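Long-range contact in tapirin (Caldicellulosiruptor kristjanssonii, PDB 6N2B), which probably binds cellulose through its C-terminal beta-helix domain, consistent with a part in attaching the thermophilic bacterium to plant biomass: residues A[250-260]-A[272-282]. Numbering follows the deposited sequence.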
loop_
_atom_site.group_PDB
_atom_site.type_symbol
_atom_site.label_atom_id
_atom_site.label_comp_id
_atom_site.label_asym_id
_atom_site.label_seq_id
_atom_site.Cartn_x
_atom_site.Cartn_y
_atom_site.Cartn_z
ATOM N N CYS A 250 2.233 3.113 6.021
ATOM C CA CYS A 250 3.215 4.085 5.564
ATOM C C CYS A 250 3.561 5.005 6.718
ATOM O O CYS A 250 2.693 5.727 7.221
ATOM C CB CYS A 250 2.710 4.907 4.385
ATOM S SG CYS A 250 3.893 6.232 4.005
ATOM N N LYS A 251 4.822 4.989 7.136
ATOM C CA LYS A 251 5.227 5.811 8.261
ATOM C C LYS A 251 5.976 7.070 7.832
ATOM O O LYS A 251 6.454 7.816 8.690
ATOM C CB LYS A 251 6.031 4.969 9.245
ATOM C CG LYS A 251 5.134 3.936 9.930
ATOM C CD LYS A 251 5.607 3.557 11.325
ATOM C CE LYS A 251 5.200 4.557 12.405
ATOM N NZ LYS A 251 5.387 3.977 13.779
ATOM N N GLY A 252 6.035 7.347 6.523
ATOM C CA GLY A 252 6.577 8.583 5.999
ATOM C C GLY A 252 5.528 9.647 5.688
ATOM O O GLY A 252 4.343 9.517 6.024
ATOM N N PRO A 253 5.960 10.735 5.037
ATOM C CA PRO A 253 5.096 11.928 4.929
ATOM C C PRO A 253 4.001 11.904 3.855
ATOM O O PRO A 253 3.053 12.693 3.971
ATOM C CB PRO A 253 6.100 13.061 4.643
ATOM C CG PRO A 253 7.315 12.398 4.119
ATOM C CD PRO A 253 7.376 11.050 4.775
ATOM N N GLU A 254 4.094 11.089 2.804
ATOM C CA GLU A 254 3.069 11.078 1.764
ATOM C C GLU A 254 2.839 9.657 1.292
ATOM O O GLU A 254 3.735 8.813 1.370
ATOM C CB GLU A 254 3.414 11.917 0.506
ATOM C CG GLU A 254 4.305 13.155 0.683
ATOM C CD GLU A 254 4.692 13.813 -0.658
ATOM O OE1 GLU A 254 5.861 13.666 -1.100
ATOM O OE2 GLU A 254 3.817 14.465 -1.273
ATOM N N VAL A 255 1.623 9.410 0.804
ATOM C CA VAL A 255 1.321 8.307 -0.097
ATOM C C VAL A 255 0.607 8.934 -1.269
ATOM O O VAL A 255 -0.523 9.401 -1.127
ATOM C CB VAL A 255 0.456 7.215 0.539
ATOM C CG1 VAL A 255 0.152 6.131 -0.504
ATOM C CG2 VAL A 255 1.153 6.603 1.733
ATOM N N ILE A 256 1.259 8.971 -2.417
ATOM C CA ILE A 256 0.729 9.652 -3.589
ATOM C C ILE A 256 0.418 8.594 -4.628
ATOM O O ILE A 256 1.327 7.946 -5.157
ATOM C CB ILE A 256 1.712 10.687 -4.143
ATOM C CG1 ILE A 256 2.273 11.573 -3.009
ATOM C CG2 ILE A 256 1.053 11.474 -5.261
ATOM C CD1 ILE A 256 1.279 12.548 -2.369
ATOM N N VAL A 257 -0.860 8.423 -4.933
ATOM C CA VAL A 257 -1.303 7.513 -5.982
ATOM C C VAL A 257 -1.645 8.359 -7.205
ATOM O O VAL A 257 -2.606 9.134 -7.179
ATOM C CB VAL A 257 -2.496 6.669 -5.519
ATOM C CG1 VAL A 257 -3.048 5.839 -6.673
ATOM C CG2 VAL A 257 -2.089 5.786 -4.341
ATOM N N ASN A 258 -0.860 8.224 -8.276
ATOM C CA ASN A 258 -1.024 9.014 -9.490
ATOM C C ASN A 258 -1.646 8.181 -10.604
ATOM O O ASN A 258 -1.654 6.946 -10.557
ATOM C CB ASN A 258 0.315 9.577 -9.969
ATOM C CG ASN A 258 0.832 10.702 -9.085
ATOM O OD1 ASN A 258 0.062 11.488 -8.531
ATOM N ND2 ASN A 258 2.149 10.783 -8.952
ATOM N N GLY A 259 -2.163 8.884 -11.622
ATOM C CA GLY A 259 -2.733 8.247 -12.799
ATOM C C GLY A 259 -4.042 7.526 -12.515
ATOM O O GLY A 259 -4.649 7.663 -11.451
ATOM N N GLY A 260 -4.467 6.731 -13.503
ATOM C CA GLY A 260 -5.684 5.957 -13.417
ATOM C C GLY A 260 -5.450 4.452 -13.367
ATOM O O GLY A 260 -4.331 3.955 -13.333
ATOM N N ILE A 272 -1.847 5.627 7.444
ATOM C CA ILE A 272 -1.213 6.703 6.700
ATOM C C ILE A 272 -0.708 7.720 7.714
ATOM O O ILE A 272 -1.491 8.511 8.259
ATOM C CB ILE A 272 -2.173 7.345 5.700
ATOM C CG1 ILE A 272 -2.751 6.265 4.776
ATOM C CG2 ILE A 272 -1.476 8.457 4.933
ATOM C CD1 ILE A 272 -1.717 5.505 3.965
ATOM N N GLN A 273 0.607 7.715 7.951
ATOM C CA GLN A 273 1.207 8.559 8.986
ATOM C C GLN A 273 0.828 10.033 8.838
ATOM O O GLN A 273 0.475 10.690 9.825
ATOM C CB GLN A 273 2.727 8.403 8.955
ATOM C CG GLN A 273 3.489 9.455 9.738
ATOM C CD GLN A 273 3.417 9.201 11.221
ATOM O OE1 GLN A 273 3.240 8.064 11.662
ATOM N NE2 GLN A 273 3.550 10.259 12.005
ATOM N N ASN A 274 0.908 10.581 7.621
ATOM C CA ASN A 274 0.588 11.992 7.418
ATOM C C ASN A 274 -0.521 12.206 6.394
ATOM O O ASN A 274 -1.627 12.603 6.778
ATOM C CB ASN A 274 1.842 12.773 7.036
ATOM C CG ASN A 274 1.550 14.238 6.790
ATOM O OD1 ASN A 274 1.109 14.957 7.698
ATOM N ND2 ASN A 274 1.775 14.691 5.555
ATOM N N LYS A 275 -0.265 11.984 5.102
ATOM C CA LYS A 275 -1.194 12.369 4.044
ATOM C C LYS A 275 -1.321 11.261 2.993
ATOM O O LYS A 275 -0.349 10.555 2.694
ATOM C CB LYS A 275 -0.737 13.712 3.409
ATOM C CG LYS A 275 -0.647 13.762 1.884
ATOM C CD LYS A 275 -0.128 15.127 1.379
ATOM C CE LYS A 275 1.400 15.162 1.244
ATOM N NZ LYS A 275 1.907 16.411 0.588
ATOM N N LEU A 276 -2.534 11.097 2.454
ATOM C CA LEU A 276 -2.812 10.185 1.347
ATOM C C LEU A 276 -3.501 10.973 0.243
ATOM O O LEU A 276 -4.412 11.759 0.514
ATOM C CB LEU A 276 -3.687 9.004 1.795
ATOM C CG LEU A 276 -4.346 8.102 0.744
ATOM C CD1 LEU A 276 -3.303 7.527 -0.214
ATOM C CD2 LEU A 276 -5.122 6.977 1.425
ATOM N N VAL A 277 -3.056 10.793 -0.994
ATOM C CA VAL A 277 -3.580 11.582 -2.099
ATOM C C VAL A 277 -3.783 10.666 -3.293
ATOM O O VAL A 277 -2.814 10.119 -3.828
ATOM C CB VAL A 277 -2.649 12.750 -2.478
ATOM C CG1 VAL A 277 -3.266 13.589 -3.573
ATOM C CG2 VAL A 277 -2.367 13.619 -1.275
ATOM N N PHE A 278 -5.033 10.492 -3.708
ATOM C CA PHE A 278 -5.336 9.986 -5.040
ATOM C C PHE A 278 -5.426 11.187 -5.967
ATOM O O PHE A 278 -6.332 12.011 -5.837
ATOM C CB PHE A 278 -6.633 9.196 -5.050
ATOM C CG PHE A 278 -6.507 7.847 -4.455
ATOM C CD1 PHE A 278 -6.548 7.680 -3.087
ATOM C CD2 PHE A 278 -6.344 6.732 -5.264
ATOM C CE1 PHE A 278 -6.432 6.424 -2.530
ATOM C CE2 PHE A 278 -6.234 5.476 -4.712
ATOM C CZ PHE A 278 -6.282 5.324 -3.338
ATOM N N ASN A 279 -4.491 11.287 -6.906
ATOM C CA ASN A 279 -4.313 12.547 -7.612
ATOM C C ASN A 279 -5.359 12.784 -8.692
ATOM O O ASN A 279 -5.686 13.940 -8.982
ATOM C CB ASN A 279 -2.924 12.598 -8.218
ATOM C CG ASN A 279 -2.291 13.935 -8.035
ATOM O OD1 ASN A 279 -1.945 14.310 -6.914
ATOM N ND2 ASN A 279 -2.145 14.683 -9.129
ATOM N N GLY A 280 -5.877 11.728 -9.303
ATOM C CA GLY A 280 -6.879 11.907 -10.330
ATOM C C GLY A 280 -6.857 10.881 -11.442
ATOM O O GLY A 280 -5.819 10.616 -12.056
ATOM N N ALA A 281 -8.024 10.319 -11.731
ATOM C CA ALA A 281 -8.169 9.313 -12.758
ATOM C C ALA A 281 -9.070 9.805 -13.883
ATOM O O ALA A 281 -10.038 10.530 -13.631
ATOM C CB ALA A 281 -8.754 8.021 -12.174
ATOM N N PRO A 282 -8.754 9.460 -15.130
ATOM C CA PRO A 282 -9.706 9.665 -16.225
ATOM C C PRO A 282 -10.958 8.836 -16.013
ATOM O O PRO A 282 -10.898 7.713 -15.506
ATOM C CB PRO A 282 -8.937 9.175 -17.454
ATOM C CG PRO A 282 -7.519 9.271 -17.077
ATOM C CD PRO A 282 -7.447 8.996 -15.614
HETATM O O HOH W 1 1.688 9.820 5.117
HETATM O O HOH W 2 -4.613 8.828 -9.193
HETATM O O HOH W 3 -3.295 11.495 -11.109
#
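Strands 254-257 and 275-278 pair in parallel as neighbouring rungs of one face of the beta-helix, their axes 4.8 Å apart and 7° from parallel, with strands 234-236 and 300-303 continuing the sheet on either side. V255 and V257 use both N and O toward the second strand: V277 N bonds V255 O at 2.9 Å, V257 N bonds V277 O at 2.8 Å, and N279 N closes the ladder on V257 O. The side chains of V255, V257, L276 and F278 share the buried face. V255 CG1, anti to the backbone N (chi1 178°), meets L276 CD1 at 3.7 Å, while its other methyl, CG2, touches I272 CD1 at the end of strand 269-272, just before the turn at Q273 and N274. V257 lies over one face of the F278 ring in a CH-pi contact, CB 4.2 Å from the centroid and 26° off its normal; Y309 meets that ring edge-to-face. Side chains in register on successive coils, apolar on apolar, are characteristic of a parallel beta-helix; on the other side of the sheet I256 runs alongside V277, CD1 to CB 3.9 Å, and E254 lies beside K275. The K275 chain, bent at chi3, brings NZ to E254 OE2 in a weak salt bridge of 3.3 Å; OE1 of the same carboxylate pairs with R233, just before strand 234-236. At the entering turn, N274 ND2 donates to P253 O at 2.9 Å, approaching in the carbonyl plane, and the acceptor lies close to the N274 amide plane; a water links G252 O to the N atoms of N274 and K275. Beyond the strands, a second water joins V257 O to G280 N, and a third bridges G259 N and G280 O.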